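Local coordinates for putative Lipoprotein (Shewanella oneidensis, PDB 3U24) that is of unknown function but binds zinc and calcium ions and may be a lipid-attached relative of the zinc metallopeptidases, at residues G413-T416 and Q417-S421; A442-T445 and E446-L450; A105-I108 and T109-S113. One frame throughout, in Å; residues are numbered along the deposited sequence.

Contact 1: residues G413-T416 and Q417-S421. With ZN (zinc ion), chain F.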
loop_
_atom_site.group_PDB
_atom_site.type_symbol
_atom_site.label_atom_id
_atom_site.label_comp_id
_atom_site.label_asym_id
_atom_site.label_seq_id
_atom_site.Cartn_x
_atom_site.Cartn_y
_atom_site.Cartn_z
ATOM N N GLY A 413 3.939 6.150 15.077
ATOM C CA GLY A 413 3.576 5.945 13.666
ATOM C C GLY A 413 2.179 5.374 13.389
ATOM O O GLY A 413 1.133 5.917 13.865
ATOM N N HIS A 414 2.127 4.261 12.643
ATOM C CA HIS A 414 0.817 3.785 12.155
ATOM C C HIS A 414 -0.217 3.585 13.196
ATOM O O HIS A 414 -1.349 3.988 12.988
ATOM C CB HIS A 414 0.927 2.512 11.348
ATOM C CG HIS A 414 1.530 2.710 10.013
ATOM N ND1 HIS A 414 1.213 3.760 9.225
ATOM C CD2 HIS A 414 2.454 1.965 9.320
ATOM C CE1 HIS A 414 1.927 3.679 8.100
ATOM N NE2 HIS A 414 2.638 2.548 8.145
ATOM N N TYR A 415 0.108 2.959 14.318
ATOM C CA TYR A 415 -0.957 2.630 15.289
ATOM C C TYR A 415 -1.517 3.915 15.896
ATOM O O TYR A 415 -2.752 4.077 16.000
ATOM C CB TYR A 415 -0.491 1.662 16.382
ATOM C CG TYR A 415 -1.497 1.434 17.495
ATOM C CD1 TYR A 415 -2.639 0.727 17.271
ATOM C CD2 TYR A 415 -1.296 1.952 18.788
ATOM C CE1 TYR A 415 -3.569 0.529 18.263
ATOM C CE2 TYR A 415 -2.218 1.741 19.791
ATOM C CZ TYR A 415 -3.368 1.026 19.511
ATOM O OH TYR A 415 -4.344 0.761 20.497
ATOM N N THR A 416 -0.628 4.834 16.253
ATOM C CA THR A 416 -1.042 6.094 16.802
ATOM C C THR A 416 -1.918 6.880 15.855
ATOM O O THR A 416 -2.958 7.408 16.263
ATOM C CB THR A 416 0.156 6.927 17.203
ATOM O OG1 THR A 416 0.935 6.136 18.103
ATOM C CG2 THR A 416 -0.258 8.209 17.917
ATOM N N GLN A 417 -1.506 6.959 14.596
ATOM C CA GLN A 417 -2.288 7.660 13.602
ATOM C C GLN A 417 -3.662 7.000 13.403
ATOM O O GLN A 417 -4.653 7.707 13.172
ATOM C CB GLN A 417 -1.522 7.719 12.274
ATOM C CG GLN A 417 -2.179 8.589 11.194
ATOM C CD GLN A 417 -3.080 7.830 10.203
ATOM O OE1 GLN A 417 -4.181 8.300 9.853
ATOM N NE2 GLN A 417 -2.603 6.713 9.708
ATOM N N LEU A 418 -3.726 5.668 13.483
ATOM C CA LEU A 418 -5.021 4.976 13.364
ATOM C C LEU A 418 -5.941 5.322 14.536
ATOM O O LEU A 418 -7.108 5.566 14.341
ATOM C CB LEU A 418 -4.834 3.450 13.310
ATOM C CG LEU A 418 -6.058 2.513 13.459
ATOM C CD1 LEU A 418 -6.983 2.602 12.240
ATOM C CD2 LEU A 418 -5.581 1.069 13.635
ATOM N N VAL A 419 -5.428 5.300 15.754
ATOM C CA VAL A 419 -6.221 5.713 16.910
ATOM C C VAL A 419 -6.747 7.143 16.724
ATOM O O VAL A 419 -7.940 7.402 16.918
ATOM C CB VAL A 419 -5.443 5.604 18.232
ATOM C CG1 VAL A 419 -6.263 6.221 19.384
ATOM C CG2 VAL A 419 -5.104 4.150 18.513
ATOM N N TYR A 420 -5.885 8.072 16.316
ATOM C CA TYR A 420 -6.344 9.428 16.109
ATOM C C TYR A 420 -7.431 9.476 15.038
ATOM O O TYR A 420 -8.448 10.125 15.254
ATOM C CB TYR A 420 -5.205 10.412 15.847
ATOM C CG TYR A 420 -4.604 10.979 17.142
ATOM C CD1 TYR A 420 -3.705 10.268 17.865
ATOM C CD2 TYR A 420 -4.974 12.216 17.621
ATOM C CE1 TYR A 420 -3.170 10.764 19.032
ATOM C CE2 TYR A 420 -4.473 12.730 18.817
ATOM C CZ TYR A 420 -3.561 12.000 19.516
ATOM O OH TYR A 420 -2.981 12.472 20.664
ATOM N N SER A 421 -7.273 8.716 13.952
ATOM C CA SER A 421 -8.299 8.695 12.897
ATOM C C SER A 421 -9.606 8.041 13.336
ATOM O O SER A 421 -10.615 8.245 12.705
ATOM C CB SER A 421 -7.824 7.933 11.654
ATOM O OG SER A 421 -7.746 6.568 11.985
HETATM ZN ZN ZN F . 4.228 2.078 6.788
HETATM O O HOH W 1 0.249 6.231 9.624
HETATM O O HOH W 2 4.362 -0.055 6.804
#

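Contact 2: residues A442-T445 and E446-L450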
loop_
_atom_site.group_PDB
_atom_site.type_symbol
_atom_site.label_atom_id
_atom_site.label_comp_id
_atom_site.label_asym_id
_atom_site.label_seq_id
_atom_site.Cartn_x
_atom_site.Cartn_y
_atom_site.Cartn_z
ATOM N N ALA A 442 4.034 7.923 8.953
ATOM C CA ALA A 442 4.875 6.947 9.613
ATOM C C ALA A 442 6.335 7.245 9.348
ATOM O O ALA A 442 7.114 7.195 10.281
ATOM C CB ALA A 442 4.527 5.530 9.194
ATOM N N VAL A 443 6.698 7.587 8.109
ATOM C CA VAL A 443 8.102 7.984 7.765
ATOM C C VAL A 443 8.554 9.254 8.491
ATOM O O VAL A 443 9.652 9.330 9.048
ATOM C CB VAL A 443 8.271 8.110 6.239
ATOM C CG1 VAL A 443 9.703 8.521 5.815
ATOM C CG2 VAL A 443 7.840 6.790 5.573
ATOM N N TYR A 444 7.665 10.232 8.540
ATOM C CA TYR A 444 7.906 11.493 9.277
ATOM C C TYR A 444 8.222 11.194 10.732
ATOM O O TYR A 444 9.197 11.740 11.295
ATOM C CB TYR A 444 6.724 12.441 9.133
ATOM C CG TYR A 444 6.702 13.520 10.165
ATOM C CD1 TYR A 444 7.496 14.647 10.035
ATOM C CD2 TYR A 444 5.947 13.385 11.321
ATOM C CE1 TYR A 444 7.480 15.631 11.018
ATOM C CE2 TYR A 444 5.955 14.345 12.288
ATOM C CZ TYR A 444 6.728 15.465 12.141
ATOM O OH TYR A 444 6.712 16.433 13.136
ATOM N N THR A 445 7.498 10.259 11.345
ATOM C CA THR A 445 7.749 10.037 12.779
ATOM C C THR A 445 9.155 9.526 13.097
ATOM O O THR A 445 9.716 9.842 14.148
ATOM C CB THR A 445 6.702 9.150 13.470
ATOM O OG1 THR A 445 6.741 7.842 12.905
ATOM C CG2 THR A 445 5.325 9.775 13.389
ATOM N N GLU A 446 9.734 8.775 12.178
ATOM C CA GLU A 446 11.087 8.299 12.359
ATOM C C GLU A 446 12.059 9.498 12.505
ATOM O O GLU A 446 12.857 9.578 13.443
ATOM C CB GLU A 446 11.503 7.406 11.186
ATOM C CG GLU A 446 10.494 6.328 10.812
ATOM C CD GLU A 446 10.722 5.732 9.423
ATOM O OE1 GLU A 446 11.659 6.177 8.727
ATOM O OE2 GLU A 446 9.962 4.821 9.020
ATOM N N ARG A 447 11.943 10.445 11.598
ATOM C CA ARG A 447 12.813 11.593 11.605
ATOM C C ARG A 447 12.562 12.473 12.833
ATOM O O ARG A 447 13.494 12.848 13.558
ATOM C CB ARG A 447 12.641 12.340 10.282
ATOM C CG ARG A 447 13.167 13.754 10.216
ATOM C CD ARG A 447 14.657 13.858 10.153
ATOM N NE ARG A 447 15.145 13.305 8.886
ATOM C CZ ARG A 447 16.322 13.593 8.308
ATOM N NH1 ARG A 447 17.183 14.466 8.875
ATOM N NH2 ARG A 447 16.610 12.993 7.145
HETATM N N MSE A 448 11.293 12.776 13.070
HETATM C CA MSE A 448 10.884 13.618 14.202
HETATM C C MSE A 448 11.365 13.007 15.520
HETATM O O MSE A 448 11.926 13.709 16.327
HETATM C CB MSE A 448 9.363 13.785 14.198
HETATM C CG MSE A 448 8.806 14.658 15.289
HETATM SE SE MSE A 448 8.454 13.565 16.866
HETATM C CE MSE A 448 6.936 12.503 16.174
HETATM N N MSE A 449 11.167 11.706 15.740
HETATM C CA MSE A 449 11.661 11.083 17.007
HETATM C C MSE A 449 13.173 11.239 17.231
HETATM O O MSE A 449 13.589 11.540 18.336
HETATM C CB MSE A 449 11.329 9.597 17.081
HETATM C CG MSE A 449 9.860 9.333 17.171
HETATM SE SE MSE A 449 9.190 9.616 18.993
HETATM C CE MSE A 449 9.575 7.774 19.685
ATOM N N LEU A 450 13.966 11.021 16.184
ATOM C CA LEU A 450 15.393 11.196 16.294
ATOM C C LEU A 450 15.735 12.655 16.519
ATOM O O LEU A 450 16.577 12.973 17.377
ATOM C CB LEU A 450 16.143 10.674 15.065
ATOM C CG LEU A 450 16.196 9.174 14.771
ATOM C CD1 LEU A 450 17.160 8.906 13.609
ATOM C CD2 LEU A 450 16.675 8.422 15.954
#

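Contact 3: residues A105-I108 and T109-S113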
loop_
_atom_site.group_PDB
_atom_site.type_symbol
_atom_site.label_atom_id
_atom_site.label_comp_id
_atom_site.label_asym_id
_atom_site.label_seq_id
_atom_site.Cartn_x
_atom_site.Cartn_y
_atom_site.Cartn_z
ATOM N N ALA A 105 -13.218 7.611 -14.332
ATOM C CA ALA A 105 -13.453 8.005 -15.705
ATOM C C ALA A 105 -12.152 7.942 -16.506
ATOM O O ALA A 105 -12.115 7.429 -17.629
ATOM C CB ALA A 105 -14.069 9.401 -15.781
ATOM N N TRP A 106 -11.104 8.491 -15.912
ATOM C CA TRP A 106 -9.821 8.579 -16.548
ATOM C C TRP A 106 -9.215 7.219 -16.770
ATOM O O TRP A 106 -8.620 7.022 -17.797
ATOM C CB TRP A 106 -8.894 9.458 -15.725
ATOM C CG TRP A 106 -7.439 9.448 -16.147
ATOM C CD1 TRP A 106 -6.807 10.272 -17.090
ATOM C CD2 TRP A 106 -6.384 8.561 -15.645
ATOM N NE1 TRP A 106 -5.476 9.961 -17.171
ATOM C CE2 TRP A 106 -5.158 8.969 -16.312
ATOM C CE3 TRP A 106 -6.325 7.562 -14.674
ATOM C CZ2 TRP A 106 -3.933 8.350 -16.048
ATOM C CZ3 TRP A 106 -5.080 6.930 -14.409
ATOM C CH2 TRP A 106 -3.915 7.311 -15.095
ATOM N N ASP A 107 -9.369 6.286 -15.824
ATOM C CA ASP A 107 -8.944 4.906 -16.020
ATOM C C ASP A 107 -9.587 4.270 -17.250
ATOM O O ASP A 107 -8.926 3.535 -17.986
ATOM C CB ASP A 107 -9.263 3.994 -14.808
ATOM C CG ASP A 107 -8.184 4.057 -13.693
ATOM O OD1 ASP A 107 -6.997 4.271 -14.015
ATOM O OD2 ASP A 107 -8.520 3.882 -12.481
ATOM N N ILE A 108 -10.881 4.542 -17.445
ATOM C CA ILE A 108 -11.606 3.974 -18.558
ATOM C C ILE A 108 -11.223 4.655 -19.861
ATOM O O ILE A 108 -11.033 3.983 -20.860
ATOM C CB ILE A 108 -13.121 4.005 -18.333
ATOM C CG1 ILE A 108 -13.490 2.974 -17.241
ATOM C CG2 ILE A 108 -13.875 3.787 -19.635
ATOM C CD1 ILE A 108 -14.841 3.261 -16.627
ATOM N N THR A 109 -11.100 5.976 -19.875
ATOM C CA THR A 109 -10.984 6.654 -21.163
ATOM C C THR A 109 -9.550 6.955 -21.602
ATOM O O THR A 109 -9.331 7.242 -22.765
ATOM C CB THR A 109 -11.827 7.955 -21.169
ATOM O OG1 THR A 109 -11.328 8.836 -20.160
ATOM C CG2 THR A 109 -13.299 7.644 -20.864
ATOM N N ARG A 110 -8.581 6.922 -20.699
ATOM C CA ARG A 110 -7.219 7.397 -21.018
ATOM C C ARG A 110 -6.158 6.400 -20.620
ATOM O O ARG A 110 -5.338 6.053 -21.433
ATOM C CB ARG A 110 -6.879 8.699 -20.312
ATOM C CG ARG A 110 -7.777 9.853 -20.660
ATOM C CD ARG A 110 -7.315 10.547 -21.943
ATOM N NE ARG A 110 -8.095 11.763 -22.155
ATOM C CZ ARG A 110 -7.977 12.579 -23.206
ATOM N NH1 ARG A 110 -7.088 12.333 -24.174
ATOM N NH2 ARG A 110 -8.757 13.659 -23.285
ATOM N N PHE A 111 -6.179 5.930 -19.381
ATOM C CA PHE A 111 -5.116 5.051 -18.902
ATOM C C PHE A 111 -5.250 3.699 -19.602
ATOM O O PHE A 111 -4.286 3.146 -20.053
ATOM C CB PHE A 111 -5.202 4.879 -17.383
ATOM C CG PHE A 111 -3.986 4.245 -16.734
ATOM C CD1 PHE A 111 -2.726 4.751 -16.940
ATOM C CD2 PHE A 111 -4.132 3.228 -15.839
ATOM C CE1 PHE A 111 -1.603 4.176 -16.335
ATOM C CE2 PHE A 111 -3.034 2.658 -15.197
ATOM C CZ PHE A 111 -1.756 3.141 -15.442
ATOM N N LYS A 112 -6.460 3.176 -19.593
ATOM C CA LYS A 112 -6.855 2.019 -20.351
ATOM C C LYS A 112 -6.061 0.779 -19.986
ATOM O O LYS A 112 -5.670 -0.001 -20.844
ATOM C CB LYS A 112 -6.727 2.330 -21.872
ATOM C CG LYS A 112 -7.698 3.403 -22.362
ATOM C CD LYS A 112 -7.581 3.579 -23.862
ATOM C CE LYS A 112 -8.844 4.191 -24.459
ATOM N NZ LYS A 112 -8.961 3.954 -25.944
ATOM N N SER A 113 -5.855 0.562 -18.699
ATOM C CA SER A 113 -5.220 -0.670 -18.288
ATOM C C SER A 113 -6.086 -1.859 -18.580
ATOM O O SER A 113 -5.590 -2.946 -18.626
ATOM C CB SER A 113 -4.851 -0.639 -16.811
ATOM O OG SER A 113 -6.002 -0.660 -15.985
HETATM O O HOH W 3 -7.533 1.493 -16.706
#

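Contact 1: residues G413-T416 and Q417-S421
A zinc site of the His-Glu-x-x-x-x-His kind opens into helix 414-423 here, and a single water ties its ligand His414 to Gln417, one turn further on. NE2 of His414 binds the zinc ion at 2.1 Å. On the other side of the same ring, ND1 donates to water 1 at 2.7 Å, and Gln417 NE2 donates to that water as well. Metal on one nitrogen and water on the other fix the rotation of the imidazole. Gln417 reaches the water because its chain, leaving with CG anti to the backbone N, bends at chi2 (-95°) and swings its amide back beside the histidine. His408, Glu439 and water 2 also bind the zinc.

Gly413 is the N-cap, and its carbonyl starts the helical ladder by taking Gln417 N at 2.9 Å in a nearly straight bond (172°). Four residues apart along the same helix, Tyr415 and Val419 meet ring to side chain. Val419 CG2 lies over one face of the Tyr415 ring, 4.0 Å from its centroid, a CH-pi contact displaced toward the hydroxyl end. Tyr415 OH itself bonds to Lys346 O. Thr416 and Tyr420 run side by side, with the carbonyl O of Thr416 in plane at the edge of the Tyr420 ring, 3.4 Å from CD1. Thr416 OG1 is bonded to Ala410 O and Tyr420 OH to Thr341 O, so both hydroxyls tie the helix to neighbouring backbone. Helix 435-451 covers the zinc-bearing side, where Val438 touches both His414 and Gln417 and Trp441 touches Gln417; the Tyr415 side faces the segment leading into strand 349-352, and Leu418 rests on Ala365, just past strand 362-364.

Contact 2: residues A442-T445 and E446-L450
Tyr444 and selenomethionine Met448, one turn apart on helix 435-451, meet by a CH-pi contact: Met448 CB stands over one face of the phenol ring, 4.1 Å from its centroid and offset toward the rim. Met448 CG continues past the hydroxyl, 3.5 Å from Tyr444 OH. Beneath them the backbone bond from Met448 N to Tyr444 O is 2.9 Å long and essentially straight (179°). The tyrosine is also held at its far end, where OH bonds to both His552 and Arg535.

Thr445 turns its hydroxyl back up the helix: with OG1 between the backbone N and the carbonyl carbon (chi1 64°), it donates to Ala442 O at 2.7 Å. Its own carbonyl takes Met449 N at 2.8 Å, while CG of Met449, also a selenomethionine, presses against that same oxygen at 3.1 Å, a tight fit.

Glu446 runs back along the preceding turn: CG stands anti to the carbonyl carbon (chi1 -48°) and the rest of the chain is extended. Its CG lies 3.5 Å from Ala442 O, and its carboxylate runs beside Val443. This course delivers OE2 to His408 ND1, with a weak further bond from Trp468 NE1. Arg447 departs to another side, where its NE bonds to Tyr465 OH and its chain packs on Tyr528 and Tyr532 of helix 523-542. Because His408 binds zinc through NE2, Glu446 belongs to the metal's second shell: it orients the histidine and would probably make it a stronger electron donor. A carboxylate hydrogen-bonded to a zinc-bound histidine is a familiar feature of zinc enzymes.

Contact 3: residues A105-I108 and T109-S113
Phe111 lies against one face of the Trp106 indole, its CB over the six-membered ring, 3.7 Å from the centroid. The two rings are nearly parallel, with planes at 17°, but slid so far apart that they barely overlap, and the closest touch is Trp106 CH2 to Phe111 CD1 at 3.4 Å. At the pyrrole end, Arg110 CB approaches Trp106 CD1 obliquely, while NE1 bonds to Gln248 OE1. Asp107 points the same way as Phe111, its OD1 3.6 Å from CD2 and its carboxylate turned 43° to the ring.

The backbone is consistent with residues five apart meeting here: helix 88-111 ends in a wider pi-type turn. Trp106 O accepts from Arg110 N at 2.9 Å and from Phe111 N at 3.1 Å, the two donors coming from opposite faces of the carbonyl plane. Asp107 O then takes Lys112 N, again five residues on. Lys112, with positive phi (60°), breaks the helix and is the N-cap of helix 113-116. With an alanine in place of Trp106 the indole and its NE1 are gone, which would probably open a gap beside Phe111 CB and leave Gln248 OE1 without this partner.

Water 3 bridges the break, donating to Asp107 O and accepting from Ser113 N at 2.8 Å, and it also bonds to Ser113 OG. Ala105 and Ile108 pack on Leu68 of helix 61-79, whereas Trp106 faces Leu245 and Lys249 of helix 243-254. Beyond the turn, Trp116 meets the Phe111 ring edge-to-face and sends its NE1 to Phe111 O.

Along the chain contact 3 comes first, on helix 88-111, followed by contact 1 on helix 414-423 and contact 2 on helix 435-451. The last two are neighbours in space, their centres 14 Å apart, and they touch where His414 CE1 meets Ala442 CB at 3.4 Å. The two helices bring together His414 and Glu439 on one zinc ion, consistent with the family's place in the Peptidase_MA clan, though His408 and His414 are spaced more widely than in the classical HExxH motif. Contact 3 lies on the opposite side of the chain's centre, 34 Å from contact 1 and 37 Å from contact 2 between centres, its nearest atoms about 23 Å from either, and takes no part in this metal site.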